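Local coordinates for Card1 endonuclease domain-containing protein (Vibrio cholerae, PDB 1XMX) that is of unknown function but carries a Card1-like endonuclease domain of the PDDEXK clan and probably binds nucleic acid, at residues T190-Y193 and L194-C198; F240-E243 and E244-R247; Y282-G286 and E287-R291. All coordinates share one frame; numbering follows the deposited sequence.

Contact 1 of 3, residues T190-Y193 and L194-C198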
ATOM      1  N   THR A 190     -22.640   3.715  20.896  1.00 23.53           N
ATOM      2  CA  THR A 190     -23.990   3.150  21.016  1.00 21.03           C
ATOM      3  C   THR A 190     -24.550   2.788  19.651  1.00 21.40           C
ATOM      4  O   THR A 190     -25.247   1.796  19.524  1.00 22.66           O
ATOM      5  CB  THR A 190     -24.952   4.126  21.665  1.00 22.19           C
ATOM      6  OG1 THR A 190     -24.354   4.612  22.887  1.00 25.29           O
ATOM      7  CG2 THR A 190     -26.321   3.407  21.982  1.00 19.96           C
ATOM      8  N   LEU A 191     -24.282   3.633  18.649  1.00 20.79           N
ATOM      9  CA  LEU A 191     -24.683   3.380  17.259  1.00 22.58           C
ATOM     10  C   LEU A 191     -24.011   2.119  16.705  1.00 24.00           C
ATOM     11  O   LEU A 191     -24.653   1.286  16.031  1.00 24.36           O
ATOM     12  CB  LEU A 191     -24.301   4.570  16.362  1.00 21.79           C
ATOM     13  CG  LEU A 191     -24.937   4.474  14.969  1.00 23.40           C
ATOM     14  CD1 LEU A 191     -26.442   4.180  14.988  1.00 21.26           C
ATOM     15  CD2 LEU A 191     -24.642   5.698  14.115  1.00 22.26           C
ATOM     16  N   ASN A 192     -22.716   1.981  17.001  1.00 22.25           N
ATOM     17  CA  ASN A 192     -22.014   0.733  16.697  1.00 23.13           C
ATOM     18  C   ASN A 192     -22.679  -0.499  17.301  1.00 23.64           C
ATOM     19  O   ASN A 192     -22.864  -1.488  16.614  1.00 24.08           O
ATOM     20  CB  ASN A 192     -20.566   0.783  17.132  1.00 23.51           C
ATOM     21  CG  ASN A 192     -19.906  -0.571  17.049  1.00 26.23           C
ATOM     22  OD1 ASN A 192     -19.540  -1.037  15.953  1.00 26.74           O
ATOM     23  ND2 ASN A 192     -19.742  -1.216  18.195  1.00 24.87           N
ATOM     24  N   TYR A 193     -23.028  -0.462  18.581  1.00 25.39           N
ATOM     25  CA  TYR A 193     -23.786  -1.582  19.189  1.00 27.23           C
ATOM     26  C   TYR A 193     -25.153  -1.858  18.473  1.00 25.27           C
ATOM     27  O   TYR A 193     -25.479  -3.009  18.179  1.00 25.49           O
ATOM     28  CB  TYR A 193     -23.960  -1.371  20.704  1.00 31.86           C
ATOM     29  CG  TYR A 193     -25.032  -2.257  21.294  1.00 34.51           C
ATOM     30  CD1 TYR A 193     -24.738  -3.532  21.789  1.00 34.66           C
ATOM     31  CD2 TYR A 193     -26.361  -1.833  21.317  1.00 35.23           C
ATOM     32  CE1 TYR A 193     -25.752  -4.324  22.332  1.00 34.41           C
ATOM     33  CE2 TYR A 193     -27.367  -2.631  21.809  1.00 35.03           C
ATOM     34  CZ  TYR A 193     -27.055  -3.855  22.317  1.00 34.14           C
ATOM     35  OH  TYR A 193     -28.110  -4.599  22.805  1.00 35.20           O
ATOM     36  N   LEU A 194     -25.913  -0.806  18.160  1.00 22.82           N
ATOM     37  CA  LEU A 194     -27.163  -0.933  17.392  1.00 23.39           C
ATOM     38  C   LEU A 194     -26.928  -1.518  15.991  1.00 23.41           C
ATOM     39  O   LEU A 194     -27.613  -2.450  15.580  1.00 24.57           O
ATOM     40  CB  LEU A 194     -27.894   0.417  17.270  1.00 21.62           C
ATOM     41  CG  LEU A 194     -28.400   1.090  18.576  1.00 23.29           C
ATOM     42  CD1 LEU A 194     -28.764   2.546  18.292  1.00 22.81           C
ATOM     43  CD2 LEU A 194     -29.620   0.406  19.159  1.00 21.20           C
ATOM     44  N   ALA A 195     -25.973  -0.971  15.252  1.00 23.65           N
ATOM     45  CA  ALA A 195     -25.624  -1.567  13.939  1.00 23.34           C
ATOM     46  C   ALA A 195     -25.224  -3.045  14.061  1.00 23.62           C
ATOM     47  O   ALA A 195     -25.597  -3.859  13.246  1.00 22.88           O
ATOM     48  CB  ALA A 195     -24.524  -0.749  13.244  1.00 18.07           C
ATOM     49  N   THR A 196     -24.468  -3.381  15.103  1.00 24.45           N
ATOM     50  CA  THR A 196     -24.033  -4.749  15.335  1.00 23.25           C
ATOM     51  C   THR A 196     -25.201  -5.708  15.639  1.00 24.30           C
ATOM     52  O   THR A 196     -25.195  -6.855  15.180  1.00 23.33           O
ATOM     53  CB  THR A 196     -23.015  -4.788  16.450  1.00 22.00           C
ATOM     54  OG1 THR A 196     -21.851  -4.057  16.022  1.00 23.76           O
ATOM     55  CG2 THR A 196     -22.629  -6.220  16.797  1.00 20.21           C
ATOM     56  N   THR A 197     -26.179  -5.232  16.408  1.00 24.33           N
ATOM     57  CA  THR A 197     -27.420  -5.989  16.648  1.00 26.01           C
ATOM     58  C   THR A 197     -28.161  -6.332  15.335  1.00 25.90           C
ATOM     59  O   THR A 197     -28.626  -7.483  15.158  1.00 23.85           O
ATOM     60  CB  THR A 197     -28.336  -5.221  17.603  1.00 28.35           C
ATOM     61  OG1 THR A 197     -27.715  -5.182  18.885  1.00 30.57           O
ATOM     62  CG2 THR A 197     -29.687  -5.923  17.798  1.00 29.51           C
ATOM     63  N   CYS A 198     -28.254  -5.342  14.431  1.00 22.80           N
ATOM     64  CA  CYS A 198     -28.844  -5.539  13.112  1.00 24.86           C
ATOM     65  C   CYS A 198     -28.037  -6.577  12.349  1.00 24.14           C
ATOM     66  O   CYS A 198     -28.624  -7.482  11.784  1.00 24.23           O
ATOM     67  CB  CYS A 198     -28.860  -4.238  12.277  1.00 25.24           C
ATOM     68  SG  CYS A 198     -29.836  -2.919  12.964  1.00 27.70           S
TER
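Tyr193 lays one face of its ring over the hydroxyl of Thr197, one turn later in helix 181-201. Thr197 OG1 stands 3.7 Å above the ring plane, displaced toward the rim, and the ring atom nearest to OG1 is CZ. The ring takes this place because CG of Tyr193 is anti to the backbone N (chi1 164°), which sets the ring beside the carbonyl carbon and forward along the helix.

The same hydroxyl also turns back to the backbone. Thr197 OG1 donates to Tyr193 O over 3.2 Å, from above the carbonyl plane and not along a lone pair. Thr197 N reaches Tyr193 O over 2.9 Å from the opposite face of that plane, so the carbonyl is gripped by two donors of one residue.

Thr196 gives Asn192 O a similar pair of partners: its N at 2.9 Å and its OG1 at 2.8 Å. Thr196 OG1 is also hydrogen-bonded to Asn250 OD1 of helix 243-266, tying this turn to the neighbouring helix. In both threonines OG1 lies beside its own backbone N, which places it within reach of the carbonyl four residues back.

The buried flank is apolar. Leu191 CD1 and Leu194 CD1 approach to 4.4 Å, while Leu191 O takes a nearly straight bond from Ala195 N at 2.7 Å (N-H...O angle 176°). Leu191 and Leu194 continue into Leu225 and Leu218 of helix 216-227.

The chemistry implies an amphipathic helix: leucines and Ala195 pack on neighbouring elements, while the Thr196 and Thr197 hydroxyls meet carbonyls of their own helix, Thr196 also reaching Asn250.

Contact 2 of 3, residues F240-E243 and E244-R247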
ATOM      1  N   PHE A 240     -31.995   1.091   8.870  1.00 23.34           N
ATOM      2  CA  PHE A 240     -31.114   1.449   7.742  1.00 25.05           C
ATOM      3  C   PHE A 240     -31.744   1.120   6.366  1.00 26.62           C
ATOM      4  O   PHE A 240     -32.490   0.121   6.219  1.00 26.07           O
ATOM      5  CB  PHE A 240     -29.736   0.814   7.907  1.00 23.37           C
ATOM      6  CG  PHE A 240     -29.104   1.102   9.253  1.00 23.28           C
ATOM      7  CD1 PHE A 240     -28.395   2.293   9.469  1.00 23.50           C
ATOM      8  CD2 PHE A 240     -29.201   0.179  10.286  1.00 22.16           C
ATOM      9  CE1 PHE A 240     -27.763   2.547  10.730  1.00 23.13           C
ATOM     10  CE2 PHE A 240     -28.622   0.416  11.534  1.00 21.73           C
ATOM     11  CZ  PHE A 240     -27.905   1.605  11.767  1.00 21.19           C
ATOM     12  N   ILE A 241     -31.493   1.989   5.382  1.00 26.84           N
ATOM     13  CA  ILE A 241     -32.001   1.739   4.059  1.00 28.05           C
ATOM     14  C   ILE A 241     -31.348   0.498   3.443  1.00 27.71           C
ATOM     15  O   ILE A 241     -31.950  -0.171   2.606  1.00 27.11           O
ATOM     16  CB  ILE A 241     -31.832   2.956   3.139  1.00 29.45           C
ATOM     17  CG1 ILE A 241     -30.361   3.364   3.003  1.00 30.27           C
ATOM     18  CG2 ILE A 241     -32.665   4.124   3.678  1.00 30.93           C
ATOM     19  CD1 ILE A 241     -30.075   4.217   1.759  1.00 31.82           C
ATOM     20  N   ASN A 242     -30.117   0.198   3.844  1.00 26.17           N
ATOM     21  CA  ASN A 242     -29.425  -0.966   3.295  1.00 27.49           C
ATOM     22  C   ASN A 242     -28.183  -1.400   4.088  1.00 26.62           C
ATOM     23  O   ASN A 242     -27.818  -0.767   5.066  1.00 25.94           O
ATOM     24  CB  ASN A 242     -29.133  -0.792   1.780  1.00 27.90           C
ATOM     25  CG  ASN A 242     -28.261   0.434   1.475  1.00 29.55           C
ATOM     26  OD1 ASN A 242     -27.331   0.777   2.233  1.00 30.57           O
ATOM     27  ND2 ASN A 242     -28.563   1.105   0.370  1.00 28.02           N
ATOM     28  N   GLU A 243     -27.540  -2.480   3.655  1.00 27.94           N
ATOM     29  CA  GLU A 243     -26.374  -3.051   4.361  1.00 29.66           C
ATOM     30  C   GLU A 243     -25.209  -2.096   4.415  1.00 27.59           C
ATOM     31  O   GLU A 243     -24.491  -2.039   5.409  1.00 25.73           O
ATOM     32  CB  GLU A 243     -25.884  -4.321   3.668  1.00 32.26           C
ATOM     33  CG  GLU A 243     -26.928  -5.401   3.628  1.00 38.64           C
ATOM     34  CD  GLU A 243     -26.826  -6.313   4.841  1.00 41.48           C
ATOM     35  OE1 GLU A 243     -27.453  -5.968   5.882  1.00 42.45           O
ATOM     36  OE2 GLU A 243     -26.105  -7.356   4.742  1.00 41.94           O
ATOM     37  N   GLU A 244     -25.003  -1.369   3.318  1.00 28.12           N
ATOM     38  CA  GLU A 244     -23.915  -0.386   3.251  1.00 27.60           C
ATOM     39  C   GLU A 244     -24.143   0.756   4.244  1.00 24.55           C
ATOM     40  O   GLU A 244     -23.194   1.217   4.846  1.00 22.48           O
ATOM     41  CB  GLU A 244     -23.738   0.158   1.846  1.00 30.43           C
ATOM     42  CG  GLU A 244     -22.787   1.352   1.783  1.00 35.47           C
ATOM     43  CD  GLU A 244     -23.013   2.218   0.531  1.00 39.16           C
ATOM     44  OE1 GLU A 244     -24.074   2.892   0.472  1.00 42.77           O
ATOM     45  OE2 GLU A 244     -22.140   2.255  -0.378  1.00 40.44           O
ATOM     46  N   ALA A 245     -25.402   1.167   4.459  1.00 23.56           N
ATOM     47  CA  ALA A 245     -25.711   2.155   5.516  1.00 21.77           C
ATOM     48  C   ALA A 245     -25.547   1.544   6.889  1.00 21.59           C
ATOM     49  O   ALA A 245     -25.063   2.181   7.797  1.00 23.27           O
ATOM     50  CB  ALA A 245     -27.120   2.725   5.345  1.00 20.07           C
ATOM     51  N   ARG A 246     -25.973   0.311   7.072  1.00 22.85           N
ATOM     52  CA  ARG A 246     -25.704  -0.349   8.340  1.00 23.51           C
ATOM     53  C   ARG A 246     -24.194  -0.493   8.637  1.00 22.94           C
ATOM     54  O   ARG A 246     -23.758  -0.202   9.729  1.00 23.14           O
ATOM     55  CB  ARG A 246     -26.379  -1.714   8.419  1.00 24.45           C
ATOM     56  CG  ARG A 246     -26.068  -2.431   9.767  1.00 26.23           C
ATOM     57  CD  ARG A 246     -25.943  -3.948   9.747  1.00 28.30           C
ATOM     58  NE  ARG A 246     -25.020  -4.625   8.802  1.00 29.84           N
ATOM     59  CZ  ARG A 246     -23.682  -4.805   8.874  1.00 29.71           C
ATOM     60  NH1 ARG A 246     -22.872  -4.294   9.846  1.00 26.18           N
ATOM     61  NH2 ARG A 246     -23.130  -5.545   7.910  1.00 28.91           N
ATOM     62  N   ARG A 247     -23.392  -0.929   7.666  1.00 24.73           N
ATOM     63  CA  ARG A 247     -21.935  -1.059   7.852  1.00 26.13           C
ATOM     64  C   ARG A 247     -21.277   0.279   8.168  1.00 23.54           C
ATOM     65  O   ARG A 247     -20.296   0.344   8.913  1.00 22.84           O
ATOM     66  CB  ARG A 247     -21.253  -1.586   6.573  1.00 28.06           C
ATOM     67  CG  ARG A 247     -21.181  -3.101   6.492  1.00 31.03           C
ATOM     68  CD  ARG A 247     -20.508  -3.571   5.174  1.00 30.73           C
ATOM     69  NE  ARG A 247     -21.523  -4.107   4.260  1.00 34.37           N
ATOM     70  CZ  ARG A 247     -21.696  -3.708   3.000  1.00 35.17           C
ATOM     71  NH1 ARG A 247     -20.898  -2.780   2.491  1.00 35.43           N
ATOM     72  NH2 ARG A 247     -22.653  -4.256   2.237  1.00 35.52           N
TER
HETATM   73  O   HOH W   1     -23.311  -6.197   4.209  1.00 52.42           O
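The chain leaves strand 237-240 at Phe240 and turns at Asn242 into helix 243-266, whose first backbone bonds run from Arg246 N to Asn242 O (2.9 Å) and from Arg247 N to Glu243 O (2.7 Å).

Asn242 occupies the N-cap. Its CG sits between the backbone N and the carbonyl carbon (chi1 59°), folding the amide forward over the first turn, where OD1 accepts from Ala245 N at 3.0 Å. The donor lies nearly on the line of the side-chain C=O bond, and the cap thus satisfies an N-H that the helix itself leaves without a carbonyl four residues back.

Phe240 meets the same turn from the strand side. Arg246 CA sits over one face of its ring, 3.9 Å from the centroid and 16° off the normal, a CH-pi contact made by the helix backbone; the arginine's guanidinium plane is nearly perpendicular to the ring (85°). Ala245 CB packs against both Phe240 CB (4.1 Å) and Ile241 CG1 (4.0 Å). Cys198 of helix 181-201 reaches the rim of the Phe240 ring and also touches Arg246.

Glu243 faces two arginines without a direct salt bridge. Its chain runs alongside Arg246, with OE1 still 4.0 Å from NE. Toward Arg247 a water mediates: it donates to Glu243 OE2 and accepts from Arg247 NE. An acidic residue in this first turn would also be expected to interact favourably with the helix dipole.

These features define an Asn N-cap at a strand-to-helix junction, opening helix 243-266 within the Card1-like endonuclease family region.

Contact 3 of 3, residues Y282-G286 and E287-R291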
ATOM      1  N   TYR A 282      -4.367 -12.269   0.806  1.00 24.57           N
ATOM      2  CA  TYR A 282      -4.152 -13.678   1.064  1.00 27.50           C
ATOM      3  C   TYR A 282      -2.675 -14.064   0.851  1.00 28.60           C
ATOM      4  O   TYR A 282      -2.052 -13.597  -0.113  1.00 26.45           O
ATOM      5  CB  TYR A 282      -5.061 -14.511   0.133  1.00 27.87           C
ATOM      6  CG  TYR A 282      -6.543 -14.234   0.308  1.00 28.62           C
ATOM      7  CD1 TYR A 282      -7.187 -13.247  -0.440  1.00 29.12           C
ATOM      8  CD2 TYR A 282      -7.295 -14.961   1.221  1.00 29.61           C
ATOM      9  CE1 TYR A 282      -8.556 -12.991  -0.279  1.00 29.33           C
ATOM     10  CE2 TYR A 282      -8.670 -14.712   1.414  1.00 30.39           C
ATOM     11  CZ  TYR A 282      -9.294 -13.720   0.655  1.00 29.31           C
ATOM     12  OH  TYR A 282     -10.649 -13.474   0.836  1.00 29.50           O
ATOM     13  N   ARG A 283      -2.126 -14.893   1.757  1.00 30.29           N
ATOM     14  CA  ARG A 283      -0.800 -15.491   1.576  1.00 32.20           C
ATOM     15  C   ARG A 283      -0.876 -16.985   1.869  1.00 32.02           C
ATOM     16  O   ARG A 283      -1.372 -17.375   2.925  1.00 32.00           O
ATOM     17  CB  ARG A 283       0.245 -14.819   2.471  1.00 33.22           C
ATOM     18  CG  ARG A 283       0.557 -13.379   2.063  1.00 34.33           C
ATOM     19  CD  ARG A 283       1.427 -12.622   3.066  1.00 35.33           C
ATOM     20  NE  ARG A 283       0.743 -12.406   4.330  1.00 36.55           N
ATOM     21  CZ  ARG A 283       1.213 -11.739   5.390  1.00 37.66           C
ATOM     22  NH1 ARG A 283       2.410 -11.179   5.400  1.00 38.61           N
ATOM     23  NH2 ARG A 283       0.459 -11.646   6.483  1.00 38.19           N
ATOM     24  N   GLN A 284      -0.446 -17.819   0.930  1.00 30.10           N
ATOM     25  CA  GLN A 284      -0.450 -19.257   1.126  1.00 31.66           C
ATOM     26  C   GLN A 284       0.834 -19.697   1.804  1.00 31.12           C
ATOM     27  O   GLN A 284       1.925 -19.268   1.398  1.00 29.72           O
ATOM     28  CB  GLN A 284      -0.551 -20.011  -0.206  1.00 34.70           C
ATOM     29  CG  GLN A 284      -1.951 -20.261  -0.717  1.00 39.01           C
ATOM     30  CD  GLN A 284      -2.861 -20.991   0.279  1.00 41.59           C
ATOM     31  OE1 GLN A 284      -3.828 -20.405   0.756  1.00 43.76           O
ATOM     32  NE2 GLN A 284      -2.572 -22.284   0.575  1.00 41.95           N
ATOM     33  N   LEU A 285       0.710 -20.573   2.808  1.00 30.57           N
ATOM     34  CA  LEU A 285       1.867 -21.314   3.367  1.00 31.24           C
ATOM     35  C   LEU A 285       1.561 -22.820   3.369  1.00 30.61           C
ATOM     36  O   LEU A 285       0.893 -23.329   4.271  1.00 31.40           O
ATOM     37  CB  LEU A 285       2.240 -20.824   4.769  1.00 30.77           C
ATOM     38  CG  LEU A 285       2.604 -19.339   5.028  1.00 32.56           C
ATOM     39  CD1 LEU A 285       1.571 -18.329   4.488  1.00 32.31           C
ATOM     40  CD2 LEU A 285       2.806 -19.088   6.497  1.00 32.87           C
ATOM     41  N   GLY A 286       2.039 -23.538   2.356  1.00 30.40           N
ATOM     42  CA  GLY A 286       1.575 -24.918   2.163  1.00 30.75           C
ATOM     43  C   GLY A 286       0.054 -24.918   2.033  1.00 30.37           C
ATOM     44  O   GLY A 286      -0.510 -24.095   1.324  1.00 29.99           O
ATOM     45  N   GLU A 287      -0.618 -25.807   2.745  1.00 30.74           N
ATOM     46  CA  GLU A 287      -2.085 -25.853   2.713  1.00 30.39           C
ATOM     47  C   GLU A 287      -2.718 -24.751   3.545  1.00 29.91           C
ATOM     48  O   GLU A 287      -3.963 -24.612   3.604  1.00 28.36           O
ATOM     49  CB  GLU A 287      -2.588 -27.205   3.203  1.00 30.25           C
ATOM     50  CG  GLU A 287      -2.098 -28.392   2.390  1.00 30.31           C
ATOM     51  CD  GLU A 287      -2.390 -29.735   3.082  1.00 30.36           C
ATOM     52  OE1 GLU A 287      -3.003 -29.782   4.188  1.00 28.23           O
ATOM     53  OE2 GLU A 287      -1.985 -30.754   2.500  1.00 30.29           O
ATOM     54  N   ARG A 288      -1.878 -23.971   4.209  1.00 30.46           N
ATOM     55  CA  ARG A 288      -2.429 -23.051   5.185  1.00 32.81           C
ATOM     56  C   ARG A 288      -2.484 -21.640   4.626  1.00 33.33           C
ATOM     57  O   ARG A 288      -1.930 -21.334   3.566  1.00 32.86           O
ATOM     58  CB  ARG A 288      -1.709 -23.143   6.551  1.00 33.13           C
ATOM     59  CG  ARG A 288      -2.070 -24.375   7.400  1.00 34.02           C
ATOM     60  CD  ARG A 288      -0.917 -24.843   8.332  1.00 34.50           C
ATOM     61  NE  ARG A 288       0.323 -24.987   7.577  1.00 35.79           N
ATOM     62  CZ  ARG A 288       1.395 -24.186   7.669  1.00 35.99           C
ATOM     63  NH1 ARG A 288       1.444 -23.169   8.547  1.00 34.70           N
ATOM     64  NH2 ARG A 288       2.439 -24.418   6.878  1.00 36.32           N
ATOM     65  N   GLU A 289      -3.176 -20.774   5.330  1.00 33.86           N
ATOM     66  CA  GLU A 289      -3.363 -19.441   4.829  1.00 36.82           C
ATOM     67  C   GLU A 289      -3.361 -18.398   5.930  1.00 36.65           C
ATOM     68  O   GLU A 289      -3.965 -18.621   7.007  1.00 36.07           O
ATOM     69  CB  GLU A 289      -4.715 -19.380   4.134  1.00 39.38           C
ATOM     70  CG  GLU A 289      -4.908 -18.190   3.254  1.00 41.76           C
ATOM     71  CD  GLU A 289      -5.876 -18.511   2.159  1.00 43.96           C
ATOM     72  OE1 GLU A 289      -7.039 -18.864   2.499  1.00 46.08           O
ATOM     73  OE2 GLU A 289      -5.477 -18.450   0.971  1.00 45.19           O
ATOM     74  N   VAL A 290      -2.726 -17.254   5.655  1.00 35.68           N
ATOM     75  CA  VAL A 290      -3.007 -16.042   6.448  1.00 35.31           C
ATOM     76  C   VAL A 290      -3.706 -14.912   5.674  1.00 35.11           C
ATOM     77  O   VAL A 290      -3.254 -14.521   4.614  1.00 32.94           O
ATOM     78  CB  VAL A 290      -1.817 -15.574   7.364  1.00 35.02           C
ATOM     79  CG1 VAL A 290      -0.635 -16.562   7.355  1.00 33.93           C
ATOM     80  CG2 VAL A 290      -1.439 -14.113   7.136  1.00 35.63           C
ATOM     81  N   ARG A 291      -4.856 -14.480   6.201  1.00 36.11           N
ATOM     82  CA  ARG A 291      -5.744 -13.459   5.588  1.00 36.59           C
ATOM     83  C   ARG A 291      -5.596 -12.152   6.380  1.00 34.92           C
ATOM     84  O   ARG A 291      -5.539 -12.172   7.609  1.00 34.35           O
ATOM     85  CB  ARG A 291      -7.218 -13.931   5.609  1.00 39.02           C
ATOM     86  CG  ARG A 291      -8.238 -13.163   4.703  1.00 40.18           C
ATOM     87  CD  ARG A 291      -8.213 -11.651   4.872  1.00 42.85           C
ATOM     88  NE  ARG A 291      -9.536 -11.031   5.112  1.00 46.30           N
ATOM     89  CZ  ARG A 291      -9.911 -10.371   6.233  1.00 46.58           C
ATOM     90  NH1 ARG A 291      -9.058 -10.242   7.260  1.00 46.40           N
ATOM     91  NH2 ARG A 291     -11.147  -9.831   6.336  1.00 45.23           N
TER
HETATM   92  O   HOH W   2      -2.063 -12.067   4.439  1.00 26.15           O
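Tyr282 leans its ring across two residues of the partner strand. CE2 lies 3.7 Å from Arg291 CG, its neighbour in a non-hydrogen-bonded antiparallel pair, and CD2 lies 3.9 Å from Glu289 CD diagonally across. Neither approach is a stack: the ring and the Glu289 carboxylate are inclined by 56°, and only the aliphatic part of Arg291 meets the ring. With CG of Tyr282 anti to its carbonyl carbon (chi1 -60°), the ring rises obliquely from the sheet, slanting back along its own strand and toward Arg291.

Further toward the turn, on the same face, Gln284 and Glu289 oppose each other with amide and carboxylate planes almost perpendicular (84°). Gln284 OE1 and Glu289 OE2 are 2.6 Å apart. The Gln284 chain, bent at chi2, brings NE2 to Gly286 O in a weak bond.

The reverse face carries Arg283, Leu285, Arg288 and Val290. Leu285 CD1 meets Val290 CG1 at 4.0 Å, a small apolar patch, while Arg288 brings one guanidinium face over Leu285 O. Arg283 passes obliquely beside Val290, and a water ties the pair, accepting from Arg283 NE at 2.8 Å and donating to Val290 O at 2.7 Å. The Arg283 side chain also touches leucines of helix 321-333.

Between the two faces, Arg283 and Val290 exchange two backbone bonds, as do Leu285 and Arg288. The Leu285-Arg288 pair closes a type II' turn, with Gly286 adopting the positive phi that its first corner requires. Together they form a beta hairpin with a two-residue loop, at the exposed tip of strands 279-285 and 288-300 in the sheet of the endonuclease-like region.

Overall arrangement
Contacts 1 and 2 are partly buried neighbours, their centres 11 Å apart, whereas contact 3 is a surface feature 32 Å from either by centres and touches neither. Helix 181-201 of contact 1 meets both elements of contact 2: Cys198 SG lies 3.8 Å from CE2 of Phe240, at the end of strand 237-240, and Ala195 O is 3.5 Å from CD of Arg246, on helix 243-266. Backbone bonding follows place: i+4 bonds in contact 1, the same plus a side-chain cap in contact 2, cross-strand pairs in contact 3. Apolar packing weighs more in the first two; charged and amide groups dominate the exposed hairpin. Waters bridge side chains in contact 2 and side chain to backbone in contact 3.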